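Local coordinates for protein epsin 1 (Danio rerio, PDB 5LP0) that probably binds membranes rich in phosphatidylinositol 4,5-bisphosphate through its ENTH domain, bends them and promotes the clathrin-coated invaginations of receptor-mediated endocytosis, at residues Lys11-Thr16 and Trp49-Asp54; Gln98-Asp101 and Lys105-Gly108. One frame throughout, in Å; residues are numbered along the deposited sequence.

Both contacts belong to the helical ENTH domain, yet they share no element and lie apart, their centres about 19 Å from one another and their nearest atoms about 8 Å. Contact 1 is partly buried, about 7 Å from the centre of the chain, and brings the C-terminal end of helix 8-15 to the C-terminal part of helix 38-51; one arginine side chain does nearly all the reaching, in a site that probably receives a phosphoinositide headgroup. Contact 2 lies at the surface, about 20 Å from that centre, between helices 89-92 and 108-122. Three of its five direct bonds run between backbone atoms; a carboxylate takes the other two, and water adds to them.

Contact 1 of 2, residues Lys11-Thr16 and Trp49-Asp54; sequences KVREAT and WKRLND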
# COMPACT_ATOMS: atom_id res chain seq x y z
N LYS A 11 -2.89 -8.59 9.08
CA LYS A 11 -2.53 -7.20 9.36
C LYS A 11 -2.74 -6.33 8.12
O LYS A 11 -3.23 -5.20 8.20
CB LYS A 11 -1.08 -7.11 9.85
CG LYS A 11 -0.93 -7.56 11.30
CD LYS A 11 0.52 -7.56 11.75
CE LYS A 11 0.68 -7.98 13.21
NZ LYS A 11 -0.10 -7.09 14.14
N VAL A 12 -2.34 -6.82 6.96
CA VAL A 12 -2.58 -6.09 5.71
C VAL A 12 -4.08 -5.87 5.47
O VAL A 12 -4.51 -4.76 5.11
CB VAL A 12 -1.97 -6.82 4.51
CG1 VAL A 12 -2.39 -6.14 3.23
CG2 VAL A 12 -0.45 -6.87 4.61
N ARG A 13 -4.88 -6.90 5.70
CA ARG A 13 -6.33 -6.78 5.50
C ARG A 13 -6.90 -5.69 6.40
O ARG A 13 -7.68 -4.85 5.96
CB ARG A 13 -7.06 -8.10 5.78
CG ARG A 13 -6.89 -9.11 4.70
CD ARG A 13 -7.44 -10.48 5.11
NE ARG A 13 -7.31 -11.42 4.01
CZ ARG A 13 -8.19 -11.55 3.02
NH1 ARG A 13 -9.29 -10.80 2.99
NH2 ARG A 13 -7.97 -12.44 2.05
N GLU A 14 -6.48 -5.69 7.65
CA GLU A 14 -6.94 -4.71 8.61
C GLU A 14 -6.55 -3.30 8.16
O GLU A 14 -7.34 -2.38 8.25
CB GLU A 14 -6.33 -5.00 9.98
CG GLU A 14 -6.67 -3.95 11.01
CD GLU A 14 -8.13 -3.95 11.37
OE1 GLU A 14 -8.73 -5.05 11.39
OE2 GLU A 14 -8.69 -2.85 11.61
N ALA A 15 -5.32 -3.16 7.67
CA ALA A 15 -4.79 -1.88 7.25
C ALA A 15 -5.49 -1.35 6.01
O ALA A 15 -5.41 -0.16 5.71
CB ALA A 15 -3.27 -1.98 7.00
N THR A 16 -6.07 -2.24 5.22
CA THR A 16 -6.68 -1.85 3.96
C THR A 16 -8.20 -2.06 3.88
O THR A 16 -8.78 -2.16 2.79
CB THR A 16 -5.98 -2.58 2.81
OG1 THR A 16 -6.12 -4.00 2.97
CG2 THR A 16 -4.48 -2.21 2.75
N TRP A 49 -1.34 -6.42 -3.35
CA TRP A 49 -1.71 -6.45 -4.77
C TRP A 49 -3.16 -6.87 -4.97
O TRP A 49 -3.85 -6.32 -5.84
CB TRP A 49 -0.77 -7.36 -5.59
CG TRP A 49 0.67 -6.90 -5.65
CD1 TRP A 49 1.77 -7.60 -5.23
CD2 TRP A 49 1.17 -5.66 -6.18
NE1 TRP A 49 2.90 -6.87 -5.46
CE2 TRP A 49 2.57 -5.67 -6.03
CE3 TRP A 49 0.57 -4.54 -6.77
CZ2 TRP A 49 3.39 -4.60 -6.43
CZ3 TRP A 49 1.37 -3.48 -7.17
CH2 TRP A 49 2.78 -3.52 -7.00
N LYS A 50 -3.66 -7.78 -4.14
CA LYS A 50 -5.06 -8.15 -4.21
C LYS A 50 -5.96 -6.96 -3.89
O LYS A 50 -6.91 -6.69 -4.61
CB LYS A 50 -5.37 -9.29 -3.24
CG LYS A 50 -4.85 -10.65 -3.72
CD LYS A 50 -5.18 -11.77 -2.72
CE LYS A 50 -4.57 -13.13 -3.15
NZ LYS A 50 -4.74 -14.14 -2.07
N ARG A 51 -5.65 -6.22 -2.83
CA ARG A 51 -6.48 -5.09 -2.44
C ARG A 51 -6.40 -3.99 -3.51
O ARG A 51 -7.39 -3.33 -3.79
CB ARG A 51 -6.05 -4.56 -1.07
CG ARG A 51 -6.44 -5.52 0.09
CD ARG A 51 -7.92 -5.29 0.44
NE ARG A 51 -8.69 -6.40 1.03
CZ ARG A 51 -9.10 -6.45 2.30
NH1 ARG A 51 -8.73 -5.53 3.17
NH2 ARG A 51 -9.84 -7.47 2.72
N LEU A 52 -5.25 -3.86 -4.17
CA LEU A 52 -5.06 -2.89 -5.24
C LEU A 52 -5.83 -3.25 -6.51
O LEU A 52 -5.94 -2.43 -7.42
CB LEU A 52 -3.57 -2.76 -5.58
CG LEU A 52 -2.71 -1.98 -4.57
CD1 LEU A 52 -1.25 -2.12 -4.92
CD2 LEU A 52 -3.09 -0.50 -4.48
N ASN A 53 -6.37 -4.47 -6.55
CA ASN A 53 -7.09 -5.00 -7.71
C ASN A 53 -8.59 -5.17 -7.44
O ASN A 53 -9.30 -5.82 -8.21
CB ASN A 53 -6.47 -6.36 -8.08
CG ASN A 53 -6.86 -6.86 -9.45
OD1 ASN A 53 -7.02 -6.07 -10.40
ND2 ASN A 53 -7.00 -8.17 -9.58
N ASP A 54 -9.08 -4.58 -6.35
CA ASP A 54 -10.52 -4.49 -6.07
C ASP A 54 -11.14 -3.30 -6.81
O ASP A 54 -10.43 -2.48 -7.42
CB ASP A 54 -10.75 -4.41 -4.56
CG ASP A 54 -10.61 -5.76 -3.87
OD1 ASP A 54 -10.48 -5.77 -2.63
OD2 ASP A 54 -10.66 -6.80 -4.57
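Arg51 reaches from the C-terminal part of helix 38-51 to the C-terminal end of helix 8-15, meeting Arg13 in its last turn and Thr16 just beyond. CB of Arg51 stands 4.1 Å from Thr16 OG1, and its CG, where the chain bends (chi2 -81°), comes within 3.3 Å of that oxygen. CD of Arg51 is 3.4 Å from Thr16 OG1; NE and CZ run on past it. At the tip, Arg51 NH1 donates to Thr16 OG1 at 3.0 Å, tilted 25° from the guanidinium plane, and weakly to Arg13 O at 3.1 Å. Thr16 OG1 itself donates to Val12 O at 2.8 Å, tying the arginine to the helix end. Arg51 NH2 lies 3.4 Å from Arg13 NH1, the guanidinium planes 85° apart, while Arg13 CG sits over one face of the Arg51 group. Glu9 forms a salt bridge with Arg13. A leucine here has neither donor nor charge, and would probably leave Thr16 OG1 and Arg13 O without their mate and weaken the hold on an anionic headgroup. Both arginines, Asn18 and His61 are likely lipid ligands, as in a close relative. Helix 59-75 brings His61 against Arg51, and Val12 packs on helix 38-51 through Ile44, Met47 and Val48.

Contact 2 of 2, residues Gln98-Asp101 and Lys105-Gly108; sequences QYID and KDQG
Asp101 and Lys105 face each other across the neck of a short loop and are joined through both backbone and side chain. The amide of Asp101 gives a nearly straight bond (175°) to Lys105 O, 3.1 Å from N to O. In return Lys105 N donates to Asp101 OD1 at 3.0 Å, meeting the carboxylate from above its plane. With CG of Asp101 between its own backbone N and carbonyl carbon (chi1 72°), the carboxylate is turned back toward Lys105. Asp101 OD2 lies against Lys105 CG and accepts a weak bond from Gln107 NE2 at 3.3 Å. Lys105 NZ is 4.6 Å from Asp101 OD2; a water between them appears to bridge, though its approach to OD2 is unusually short.

Tyr99 holds the other end of the contact. The carbonyl oxygen of Tyr99 accepts from Gly108 N at 3.2 Å, in the carbonyl plane on a lone pair, and weakly from Gln107 N. A second water joins Tyr99 N to Asp106 OD1, and the Tyr99 ring, whose edge meets Gln107 CB, also contacts Trp59. Ile100 CD1 lies 3.8 Å from Asp106 CG.

Asp106 OD2 forms a salt bridge with Arg112. Ile100 and Asp106 close the loop by a single beta bridge, and Asp106, the centre of an inverse gamma turn, uses OD1 to cap Val109 N as the chain enters helix 108-122.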
# COMPACT_ATOMS: atom_id res chain seq x y z
N GLN A 98 -12.23 4.12 -11.90
CA GLN A 98 -13.50 4.84 -11.86
C GLN A 98 -14.39 4.33 -10.75
O GLN A 98 -14.57 3.12 -10.61
CB GLN A 98 -14.29 4.66 -13.17
CG GLN A 98 -13.55 4.98 -14.45
CD GLN A 98 -13.15 6.43 -14.56
OE1 GLN A 98 -13.97 7.33 -14.41
NE2 GLN A 98 -11.87 6.67 -14.82
N TYR A 99 -14.98 5.24 -9.99
CA TYR A 99 -16.12 4.89 -9.15
C TYR A 99 -16.93 6.10 -8.73
O TYR A 99 -16.41 7.00 -8.07
CB TYR A 99 -15.70 4.10 -7.91
CG TYR A 99 -16.90 3.62 -7.11
CD1 TYR A 99 -17.83 2.75 -7.67
CD2 TYR A 99 -17.11 4.05 -5.80
CE1 TYR A 99 -18.92 2.30 -6.95
CE2 TYR A 99 -18.23 3.62 -5.07
CZ TYR A 99 -19.11 2.73 -5.65
OH TYR A 99 -20.20 2.30 -4.94
N ILE A 100 -18.21 6.07 -9.09
CA ILE A 100 -19.21 7.04 -8.64
C ILE A 100 -20.05 6.31 -7.60
O ILE A 100 -20.60 5.24 -7.89
CB ILE A 100 -20.12 7.48 -9.81
CG1 ILE A 100 -19.27 8.07 -10.94
CG2 ILE A 100 -21.20 8.49 -9.34
CD1 ILE A 100 -18.38 9.19 -10.50
N ASP A 101 -20.12 6.85 -6.39
CA ASP A 101 -20.93 6.21 -5.36
C ASP A 101 -22.41 6.58 -5.51
O ASP A 101 -22.80 7.32 -6.42
CB ASP A 101 -20.39 6.46 -3.94
CG ASP A 101 -20.60 7.87 -3.45
OD1 ASP A 101 -21.45 8.60 -4.01
OD2 ASP A 101 -19.90 8.24 -2.47
N LYS A 105 -21.07 10.95 -5.79
CA LYS A 105 -19.76 11.58 -5.59
C LYS A 105 -18.60 10.71 -6.09
O LYS A 105 -18.59 9.48 -5.94
CB LYS A 105 -19.58 12.05 -4.15
CG LYS A 105 -18.90 11.09 -3.21
CD LYS A 105 -18.88 11.58 -1.75
CE LYS A 105 -19.78 12.79 -1.48
NZ LYS A 105 -21.14 12.45 -0.95
N ASP A 106 -17.66 11.38 -6.74
CA ASP A 106 -16.57 10.71 -7.46
C ASP A 106 -15.47 10.28 -6.50
O ASP A 106 -14.53 11.02 -6.25
CB ASP A 106 -16.00 11.63 -8.56
CG ASP A 106 -15.12 10.88 -9.55
OD1 ASP A 106 -14.64 9.78 -9.20
OD2 ASP A 106 -14.86 11.39 -10.67
N GLN A 107 -15.58 9.08 -5.94
CA GLN A 107 -14.54 8.59 -5.04
C GLN A 107 -13.31 8.17 -5.84
O GLN A 107 -12.20 8.18 -5.33
CB GLN A 107 -15.05 7.43 -4.18
CG GLN A 107 -16.25 7.81 -3.29
CD GLN A 107 -15.90 8.78 -2.17
OE1 GLN A 107 -14.74 9.12 -1.96
NE2 GLN A 107 -16.92 9.23 -1.45
N GLY A 108 -13.52 7.81 -7.11
CA GLY A 108 -12.43 7.42 -7.98
C GLY A 108 -11.38 8.49 -8.13
O GLY A 108 -10.19 8.17 -8.26
O HOH W 1 -14.69 7.82 -10.99
O HOH W 2 -21.37 9.41 -0.81